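Long-range contact in ftsY (Mycoplasma mycoides, PDB 1ZU4), which is the bacterial receptor for the signal recognition particle, modelled here as its NG domain, which pairs a helical bundle with a P-loop-fold domain: residues L232-A237 with I260-D265. Numbering follows the deposited sequence.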
# COMPACT_ATOMS: atom_id res chain seq x y z
N LEU A 232 1.91 -7.96 4.47
CA LEU A 232 1.68 -6.79 3.69
C LEU A 232 1.57 -7.13 2.20
O LEU A 232 2.49 -7.67 1.59
CB LEU A 232 2.73 -5.70 3.99
CG LEU A 232 2.79 -5.18 5.44
CD1 LEU A 232 4.06 -4.37 5.68
CD2 LEU A 232 1.57 -4.33 5.84
N LEU A 233 0.41 -6.82 1.64
CA LEU A 233 0.14 -7.00 0.21
C LEU A 233 0.51 -5.79 -0.67
O LEU A 233 0.16 -4.66 -0.37
CB LEU A 233 -1.36 -7.34 0.07
CG LEU A 233 -1.93 -7.64 -1.33
CD1 LEU A 233 -1.21 -8.83 -1.86
CD2 LEU A 233 -3.48 -7.88 -1.29
N VAL A 234 1.20 -6.01 -1.78
CA VAL A 234 1.65 -4.92 -2.63
C VAL A 234 0.63 -4.75 -3.75
O VAL A 234 0.26 -5.69 -4.44
CB VAL A 234 3.08 -5.13 -3.21
CG1 VAL A 234 3.45 -4.01 -4.19
CG2 VAL A 234 4.13 -5.14 -2.10
N ILE A 235 0.14 -3.54 -3.89
CA ILE A 235 -0.69 -3.26 -5.02
C ILE A 235 0.01 -2.18 -5.78
O ILE A 235 0.31 -1.13 -5.21
CB ILE A 235 -2.09 -2.74 -4.59
CG1 ILE A 235 -2.81 -3.81 -3.76
CG2 ILE A 235 -2.87 -2.37 -5.82
CD1 ILE A 235 -4.15 -3.35 -3.18
N ASP A 236 0.24 -2.43 -7.06
CA ASP A 236 0.65 -1.42 -8.07
C ASP A 236 -0.46 -0.45 -8.52
O ASP A 236 -1.36 -0.81 -9.34
CB ASP A 236 1.20 -2.17 -9.30
CG ASP A 236 1.87 -1.28 -10.32
OD1 ASP A 236 1.65 -0.04 -10.38
OD2 ASP A 236 2.66 -1.84 -11.11
N ALA A 237 -0.38 0.80 -8.05
CA ALA A 237 -1.42 1.79 -8.38
C ALA A 237 -1.63 2.03 -9.90
O ALA A 237 -2.76 2.38 -10.35
CB ALA A 237 -1.18 3.11 -7.67
N ILE A 260 0.61 -2.06 0.81
CA ILE A 260 1.64 -1.16 0.34
C ILE A 260 1.23 -0.79 -1.09
O ILE A 260 1.25 -1.64 -1.94
CB ILE A 260 3.02 -1.84 0.29
CG1 ILE A 260 3.44 -2.38 1.70
CG2 ILE A 260 4.07 -0.88 -0.22
CD1 ILE A 260 4.85 -3.00 1.67
N LEU A 261 0.87 0.46 -1.32
CA LEU A 261 0.41 1.00 -2.60
C LEU A 261 1.61 1.64 -3.28
O LEU A 261 2.10 2.64 -2.82
CB LEU A 261 -0.66 2.09 -2.33
CG LEU A 261 -1.30 2.68 -3.60
CD1 LEU A 261 -1.98 1.61 -4.47
CD2 LEU A 261 -2.26 3.82 -3.27
N THR A 262 2.09 1.05 -4.36
CA THR A 262 3.29 1.50 -5.04
C THR A 262 2.94 2.24 -6.29
O THR A 262 1.79 2.16 -6.78
CB THR A 262 4.18 0.32 -5.46
OG1 THR A 262 3.44 -0.54 -6.34
CG2 THR A 262 4.63 -0.47 -4.24
N LYS A 263 3.94 2.99 -6.80
CA LYS A 263 3.84 3.65 -8.10
C LYS A 263 2.77 4.69 -8.19
O LYS A 263 2.31 4.99 -9.29
CB LYS A 263 3.73 2.64 -9.25
CG LYS A 263 5.06 1.92 -9.47
CD LYS A 263 5.00 0.84 -10.53
CE LYS A 263 6.10 -0.17 -10.27
NZ LYS A 263 7.47 0.51 -10.16
N MET A 264 2.40 5.27 -7.05
CA MET A 264 1.40 6.32 -7.08
C MET A 264 1.79 7.43 -8.05
O MET A 264 0.95 7.93 -8.78
CB MET A 264 1.17 6.90 -5.69
CG MET A 264 -0.20 7.60 -5.55
SD MET A 264 -1.67 6.67 -6.12
CE MET A 264 -2.71 8.02 -6.70
N ASP A 265 3.07 7.81 -8.04
CA ASP A 265 3.63 8.85 -8.92
C ASP A 265 3.33 8.69 -10.41
O ASP A 265 3.30 9.69 -11.16
CB ASP A 265 5.15 8.99 -8.71
CG ASP A 265 5.93 7.74 -9.10
OD1 ASP A 265 5.51 6.63 -8.73
OD2 ASP A 265 6.99 7.84 -9.76
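Four main-chain hydrogen bonds join L233, I235 and A237 to I260 and T262, illustrating how parallel strands are stitched together through alternate residues. I260 N donates to L233 O and I260 O accepts from I235 N; two residues on, T262 N reaches I235 O at 2.9 Å, nearly straight at 167°, and T262 O accepts from A237 N. I235 O also receives a weak bond from T262 OG1 (3.4 Å), since a chi1 of 60° sets that hydroxyl between its own backbone N and carbonyl carbon.

Apolar packing follows the alternation of the sheet. On the face turned to helix 118-131, the side chains of V234 and T262 cross at about a right angle, CG1 of V234 3.7 Å from CG2 of T262, and L232 CB lies against I260 CG1. On the other face I235 CG2 nears L261 CD1; just past the strand, A237 CB meets that same CD1 at 3.6 Å and M264 SD at 3.9 Å.

Just past T262, the aliphatic part of K263 runs obliquely across the carboxylate of D236, CD 3.5 Å from OD1; D236 OD1 is itself hydrogen-bonded to T238 OG1. With D236 OD2 and K263 NZ 5.4 Å apart, any attraction is probably long-range: backbone bonds and apolar contacts chiefly join these neighbouring strands of a beta-alpha-beta unit in the P-loop fold.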